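Aldolase (Klebsiella pneumoniae, PDB 6VOQ) is a zinc-binding member of the class II aldolase and adducin family, with alpha/beta subunits built around a mixed sheet and four chains in the assembly. Local coordinates at residues R80-Y83 against A88-A91; T101-L106 against H112-P117; Q144-L149 against F156-H161. All coordinates share one frame; numbering follows the deposited sequence.

Interaction 1: residues R80-Y83 against A88-A91; sequences RAVY and ACKA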
# COMPACT_ATOMS: atom_id res chain seq x y z
N ARG A 80 9.15 0.24 -29.79
CA ARG A 80 9.28 -0.26 -31.15
C ARG A 80 10.59 -1.01 -31.35
O ARG A 80 10.60 -2.04 -32.02
CB ARG A 80 9.18 0.89 -32.15
CG ARG A 80 7.85 1.63 -32.09
CD ARG A 80 7.69 2.59 -33.25
NE ARG A 80 8.35 3.86 -33.00
CZ ARG A 80 9.44 4.28 -33.64
NH1 ARG A 80 10.00 3.52 -34.58
NH2 ARG A 80 9.95 5.46 -33.35
N ALA A 81 11.69 -0.50 -30.79
CA ALA A 81 12.97 -1.18 -30.91
C ALA A 81 12.88 -2.63 -30.47
O ALA A 81 13.45 -3.51 -31.12
CB ALA A 81 14.04 -0.44 -30.11
N VAL A 82 12.13 -2.91 -29.40
CA VAL A 82 11.96 -4.28 -28.94
C VAL A 82 11.18 -5.10 -29.96
O VAL A 82 11.60 -6.20 -30.35
CB VAL A 82 11.28 -4.31 -27.56
CG1 VAL A 82 11.06 -5.76 -27.12
CG2 VAL A 82 12.11 -3.54 -26.55
N TYR A 83 10.02 -4.60 -30.39
CA TYR A 83 9.21 -5.32 -31.36
C TYR A 83 10.00 -5.65 -32.62
O TYR A 83 9.87 -6.75 -33.17
CB TYR A 83 7.98 -4.51 -31.75
CG TYR A 83 6.94 -4.38 -30.66
CD1 TYR A 83 6.13 -5.45 -30.33
CD2 TYR A 83 6.76 -3.17 -29.98
CE1 TYR A 83 5.17 -5.33 -29.34
CE2 TYR A 83 5.82 -3.05 -28.98
CZ TYR A 83 5.02 -4.12 -28.67
OH TYR A 83 4.07 -4.01 -27.69
N ALA A 88 8.47 -12.65 -30.99
CA ALA A 88 7.64 -13.22 -29.94
C ALA A 88 6.99 -12.15 -29.07
O ALA A 88 6.07 -12.46 -28.30
CB ALA A 88 8.46 -14.17 -29.07
N CYS A 89 7.43 -10.90 -29.17
CA CYS A 89 6.95 -9.83 -28.31
C CYS A 89 5.68 -9.24 -28.90
O CYS A 89 5.72 -8.66 -29.99
CB CYS A 89 8.04 -8.78 -28.14
SG CYS A 89 7.50 -7.33 -27.24
N LYS A 90 4.56 -9.40 -28.20
CA LYS A 90 3.28 -8.88 -28.66
C LYS A 90 2.76 -7.72 -27.83
O LYS A 90 1.75 -7.12 -28.20
CB LYS A 90 2.23 -10.00 -28.67
CG LYS A 90 2.65 -11.26 -29.41
CD LYS A 90 2.90 -10.99 -30.88
CE LYS A 90 3.25 -12.27 -31.63
NZ LYS A 90 3.43 -12.06 -33.11
N ALA A 91 3.43 -7.40 -26.72
CA ALA A 91 2.99 -6.37 -25.81
C ALA A 91 4.14 -6.03 -24.89
O ALA A 91 4.94 -6.89 -24.52
CB ALA A 91 1.76 -6.80 -24.99

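Interaction 2: residues T101-L106 against H112-P117; sequences TALSCL and HNCIRP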
# COMPACT_ATOMS: atom_id res chain seq x y z
N THR A 101 12.52 0.24 -10.14
CA THR A 101 13.22 1.50 -10.35
C THR A 101 14.35 1.67 -9.33
O THR A 101 15.44 2.13 -9.68
CB THR A 101 12.25 2.68 -10.25
OG1 THR A 101 11.25 2.58 -11.27
CG2 THR A 101 12.99 4.02 -10.38
N ALA A 102 14.08 1.33 -8.07
CA ALA A 102 15.11 1.38 -7.04
C ALA A 102 16.30 0.52 -7.43
O ALA A 102 17.44 0.98 -7.46
CB ALA A 102 14.55 0.92 -5.70
N LEU A 103 16.02 -0.75 -7.76
CA LEU A 103 17.07 -1.63 -8.25
C LEU A 103 17.83 -1.01 -9.41
O LEU A 103 19.05 -1.23 -9.54
CB LEU A 103 16.45 -2.96 -8.67
CG LEU A 103 17.41 -4.07 -9.10
CD1 LEU A 103 18.22 -4.56 -7.93
CD2 LEU A 103 16.61 -5.18 -9.69
N SER A 104 17.16 -0.22 -10.25
CA SER A 104 17.81 0.35 -11.43
C SER A 104 18.75 1.48 -11.09
O SER A 104 19.58 1.85 -11.93
CB SER A 104 16.75 0.85 -12.43
OG SER A 104 16.47 2.23 -12.24
N CYS A 105 18.66 2.05 -9.88
CA CYS A 105 19.54 3.13 -9.45
C CYS A 105 20.74 2.64 -8.65
O CYS A 105 21.53 3.47 -8.19
CB CYS A 105 18.76 4.16 -8.60
SG CYS A 105 17.27 4.79 -9.38
N LEU A 106 20.91 1.34 -8.49
CA LEU A 106 22.00 0.82 -7.69
C LEU A 106 23.29 0.76 -8.49
O LEU A 106 23.29 0.62 -9.72
CB LEU A 106 21.66 -0.57 -7.14
CG LEU A 106 20.66 -0.55 -5.97
CD1 LEU A 106 20.45 -1.94 -5.36
CD2 LEU A 106 21.12 0.43 -4.93
N HIS A 112 24.22 -8.16 -17.22
CA HIS A 112 23.60 -9.23 -17.98
C HIS A 112 22.47 -9.93 -17.23
O HIS A 112 21.65 -10.60 -17.87
CB HIS A 112 24.63 -10.30 -18.37
CG HIS A 112 25.88 -9.76 -18.98
ND1 HIS A 112 25.96 -9.39 -20.31
CD2 HIS A 112 27.11 -9.56 -18.46
CE1 HIS A 112 27.19 -8.98 -20.58
NE2 HIS A 112 27.91 -9.07 -19.47
N ASN A 113 22.42 -9.79 -15.91
CA ASN A 113 21.46 -10.55 -15.11
C ASN A 113 21.42 -9.88 -13.74
O ASN A 113 22.17 -10.26 -12.83
CB ASN A 113 21.85 -12.01 -15.03
CG ASN A 113 20.91 -12.82 -14.16
OD1 ASN A 113 19.75 -12.44 -13.96
ND2 ASN A 113 21.41 -13.94 -13.64
N CYS A 114 20.55 -8.89 -13.59
CA CYS A 114 20.55 -8.06 -12.40
C CYS A 114 19.75 -8.64 -11.25
O CYS A 114 19.81 -8.11 -10.14
CB CYS A 114 20.02 -6.67 -12.72
SG CYS A 114 18.29 -6.69 -13.14
N ILE A 115 18.98 -9.70 -11.49
CA ILE A 115 18.19 -10.32 -10.44
C ILE A 115 18.76 -11.71 -10.16
O ILE A 115 18.63 -12.63 -10.98
CB ILE A 115 16.70 -10.39 -10.81
CG1 ILE A 115 16.22 -9.00 -11.23
CG2 ILE A 115 15.91 -10.86 -9.62
CD1 ILE A 115 14.76 -8.88 -11.36
N ARG A 116 19.41 -11.86 -9.02
CA ARG A 116 19.91 -13.14 -8.56
C ARG A 116 18.76 -13.95 -7.95
O ARG A 116 18.24 -13.58 -6.89
CB ARG A 116 21.01 -12.92 -7.53
CG ARG A 116 21.77 -14.16 -7.13
CD ARG A 116 22.91 -13.71 -6.26
NE ARG A 116 23.53 -14.78 -5.49
CZ ARG A 116 24.26 -14.56 -4.40
NH1 ARG A 116 24.42 -13.32 -3.96
NH2 ARG A 116 24.81 -15.58 -3.76
N PRO A 117 18.37 -15.06 -8.57
CA PRO A 117 17.08 -15.68 -8.23
C PRO A 117 17.08 -16.40 -6.89
O PRO A 117 17.95 -17.23 -6.60
CB PRO A 117 16.84 -16.65 -9.40
CG PRO A 117 18.19 -16.96 -9.92
CD PRO A 117 19.02 -15.72 -9.72

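Interaction 3: residues Q144-L149 against F156-H161; sequences QALAGL and FLLANH. With ZN (zinc ion), chain B.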
# COMPACT_ATOMS: atom_id res chain seq x y z
N GLN A 144 18.62 1.89 -29.00
CA GLN A 144 19.67 1.08 -29.61
C GLN A 144 20.02 -0.10 -28.71
O GLN A 144 20.11 -1.24 -29.17
CB GLN A 144 20.91 1.93 -29.89
CG GLN A 144 20.72 3.01 -30.96
CD GLN A 144 21.82 4.07 -30.94
OE1 GLN A 144 22.89 3.86 -30.37
NE2 GLN A 144 21.55 5.22 -31.54
N ALA A 145 20.19 0.17 -27.42
CA ALA A 145 20.51 -0.90 -26.48
C ALA A 145 19.40 -1.95 -26.44
O ALA A 145 19.68 -3.15 -26.48
CB ALA A 145 20.75 -0.31 -25.09
N LEU A 146 18.14 -1.50 -26.40
CA LEU A 146 17.01 -2.42 -26.36
C LEU A 146 16.92 -3.26 -27.63
O LEU A 146 16.67 -4.47 -27.55
CB LEU A 146 15.73 -1.64 -26.13
CG LEU A 146 15.59 -1.13 -24.69
CD1 LEU A 146 14.22 -0.50 -24.47
CD2 LEU A 146 15.82 -2.26 -23.73
N ALA A 147 17.13 -2.66 -28.80
CA ALA A 147 17.10 -3.44 -30.02
C ALA A 147 18.14 -4.56 -29.99
O ALA A 147 17.87 -5.68 -30.45
CB ALA A 147 17.33 -2.54 -31.24
N GLY A 148 19.33 -4.29 -29.45
CA GLY A 148 20.36 -5.31 -29.39
C GLY A 148 20.09 -6.39 -28.36
O GLY A 148 20.52 -7.53 -28.54
N LEU A 149 19.38 -6.05 -27.28
CA LEU A 149 19.07 -7.01 -26.24
C LEU A 149 17.80 -7.80 -26.53
O LEU A 149 17.68 -8.95 -26.10
CB LEU A 149 18.92 -6.29 -24.89
CG LEU A 149 20.20 -5.65 -24.34
CD1 LEU A 149 19.84 -4.68 -23.23
CD2 LEU A 149 21.21 -6.69 -23.85
N PHE A 156 13.90 -5.88 -19.46
CA PHE A 156 15.08 -5.04 -19.46
C PHE A 156 14.96 -4.01 -18.35
O PHE A 156 13.88 -3.46 -18.12
CB PHE A 156 15.27 -4.30 -20.80
CG PHE A 156 14.89 -5.10 -22.01
CD1 PHE A 156 15.81 -5.95 -22.59
CD2 PHE A 156 13.63 -4.99 -22.57
CE1 PHE A 156 15.48 -6.69 -23.71
CE2 PHE A 156 13.29 -5.74 -23.67
CZ PHE A 156 14.22 -6.59 -24.25
N LEU A 157 16.07 -3.74 -17.68
CA LEU A 157 16.09 -2.72 -16.64
C LEU A 157 16.89 -1.54 -17.17
O LEU A 157 18.10 -1.65 -17.39
CB LEU A 157 16.67 -3.26 -15.34
CG LEU A 157 16.53 -2.40 -14.09
CD1 LEU A 157 15.09 -2.06 -13.80
CD2 LEU A 157 17.13 -3.12 -12.89
N LEU A 158 16.20 -0.42 -17.39
CA LEU A 158 16.85 0.84 -17.75
C LEU A 158 17.39 1.49 -16.48
O LEU A 158 16.62 1.84 -15.59
CB LEU A 158 15.87 1.78 -18.44
CG LEU A 158 15.07 1.26 -19.63
CD1 LEU A 158 14.26 2.42 -20.19
CD2 LEU A 158 15.97 0.68 -20.69
N ALA A 159 18.71 1.61 -16.39
CA ALA A 159 19.33 2.15 -15.19
C ALA A 159 18.79 3.54 -14.90
O ALA A 159 18.51 4.31 -15.82
CB ALA A 159 20.85 2.18 -15.36
N ASN A 160 18.63 3.85 -13.61
CA ASN A 160 18.12 5.15 -13.16
C ASN A 160 16.80 5.51 -13.84
O ASN A 160 16.57 6.65 -14.23
CB ASN A 160 19.14 6.27 -13.40
CG ASN A 160 20.46 6.00 -12.74
OD1 ASN A 160 21.40 5.50 -13.36
ND2 ASN A 160 20.54 6.34 -11.46
N HIS A 161 15.93 4.52 -13.99
CA HIS A 161 14.74 4.73 -14.79
C HIS A 161 13.63 3.77 -14.40
O HIS A 161 12.69 4.16 -13.69
CB HIS A 161 15.08 4.59 -16.26
CG HIS A 161 13.98 5.03 -17.18
ND1 HIS A 161 14.20 5.32 -18.51
CD2 HIS A 161 12.66 5.22 -16.96
CE1 HIS A 161 13.05 5.68 -19.06
NE2 HIS A 161 12.11 5.63 -18.14
ZN ZN B . 9.98 5.86 -18.35

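Interaction 1: residues R80-Y83 against A88-A91
The turn that leads from helix 76-83 into strand 91-94 folds back so that Tyr83, at the helix end, packs on Cys89 in the loop. Tyr83 CA and Cys89 CA are 5.9 Å apart. The CD1-CE1 side of the tyrosine ring faces the loop. Near the ring plane, CD1 of Tyr83 comes within 3.3 Å of the backbone O of Cys89. The carbonyl carbon of Lys90 lies at the ring edge in the same plane. Cys89 SG approaches obliquely instead. Cys89 SG sits 4.2 Å from the centroid of the Tyr83 ring and 32° off its normal, a sulfur-aromatic contact. Its torsion helps: SG is anti to the Cys89 backbone N (chi1 174°), which turns it back to the helix. There the sulfur also meets Val82, whose CG1 is 3.9 Å from Cys89 SG. The phenol end reaches Ala91, where strand 91-94 begins, with Tyr83 OH 3.2 Å from Ala91 CA. That hydroxyl is hydrogen-bonded to Ser32 on strand 30-34. Backbone bonds of Lys90 with Leu34 and Gly167 tie the loop to the sheet. No hydrogen bond joins the two segments. The contact therefore rests on the sulfur and apolar side chains and on the ring lying against the loop backbone. The Cys89 carbonyl at the positive C-H rim probably adds a weak electrostatic attraction, while the phenol finds its polar partner in the sheet.

Interaction 2: residues T101-L106 against H112-P117
One methyl of Leu103 makes the whole contact from the helix side. Leu103 CD2 is 4.1 Å from Cys114 SG and also reaches Ile115, with Leu103 CD2 to Ile115 CG1 again 4.1 Å. The leucine and isoleucine side chains meet at a slant. Leu103 has CG anti to its backbone N (chi1 -175°), which carries the branch out from helix 98-104 to the loop. Cys114 SG stands between the backbone N and the carbonyl carbon of its own residue (chi1 67°); this position brings the sulfur to the leucine methyl. Around this first shell, Leu157 of strand 155-158 packs on both Leu103 and Cys114, and Leu109 also touches Leu103. Ile115 is backed by Leu180 and Thr183 of helix 170-190. A backbone hydrogen bond with Val129 anchors the loop at Cys114. On the helix, Ser104 OG donates a 2.8 Å hydrogen bond to Thr101 O, the donor tilted 16° from the carbonyl plane. The same OG also bonds His161 N, which ties the serine to the zinc-ligand chain. Farther out, Leu186 of the second subunit packs on Thr101 and Ala102, and Phe118 of the second subunit packs on Cys105. A serine bonded to a carbonyl of the preceding turn is a familiar feature of helices. It lies near the C-terminal part of helix 98-104, between the sheet and a subunit interface, with the following chain folded back on Leu103.

Interaction 3: residues Q144-L149 against F156-H161
Phe156 points from its strand to helix 140-149 and meets two leucines there. Phe156 CB already touches the helix side, 3.6 Å from Leu146 CD2. The next atom is closer still, with Phe156 CG 3.4 Å from Leu146 CD2. This methyl lies over one face of the ring, displaced from the centre, and makes a CH-pi contact. Leu146 CD2 is 3.8 Å from the Phe156 centroid and 27° off the ring normal. Farther out, CD1 and CE1 pass to the second leucine, with Phe156 CE1 3.7 Å from Leu149 CB. That approach is oblique, while the backbone O of Leu149 lies at the edge of the ring, in its plane. On the other side of the ring, CD2 still lies under Leu146 CD2, and the CE2 end turns to Val82 of helix 76-83. Phe156 CG is set beside its backbone N (chi1 -37°), which brings one face under Leu146 and the CD1-CE1 side to Leu149.

The helix and strand belong to the beta-alpha-beta unit formed by strand 131-132, helix 140-149 and strand 155-158. The short helix and strand segments run nearly antiparallel, at 164°, with their axes 10.5 Å apart at closest approach. Val132 of the parallel neighbouring strand touches Leu146, Leu149 and Leu158, so it lines the same layer. Leu158, two residues along from Phe156, extends the contact, and Leu146 CD2 is 4.2 Å from Leu158 CD2.

Beyond Leu158 the chain leaves the strand. Asn160 ND2 bonds to the backbone O atoms of Arg196 and Phe118 of the second subunit. His161 then turns to the metal, with NE2 of His161 2.1 Å from the zinc ion. Glu75, His94 and His96 are the other protein ligands, and the rings of His94 and His96 meet that of His161 nearly at right angles.

All three contacts are largely buried and none has a hydrogen bond between its segments. Interactions 1 and 3 touch: Val82 CG2 is 3.8 Å from Phe156 CE2 and 4.1 Å from Leu146 CB, so Val82 joins helix 76-83 to the helix-strand layer of interaction 3. Interactions 2 and 3 meet through polar atoms instead. Ser104 O is 2.8 Å from Asn160 N and Ser104 OG 2.9 Å from His161 N, both probable hydrogen bonds, which probably help to hold the chain that carries the zinc ligand His161. Interactions 1 and 2 lie on opposite sides of the chain's centre, about 15 Å apart at nearest atoms. Interaction 1 stays within its subunit, whereas residues of interactions 2 and 3 reach a second one.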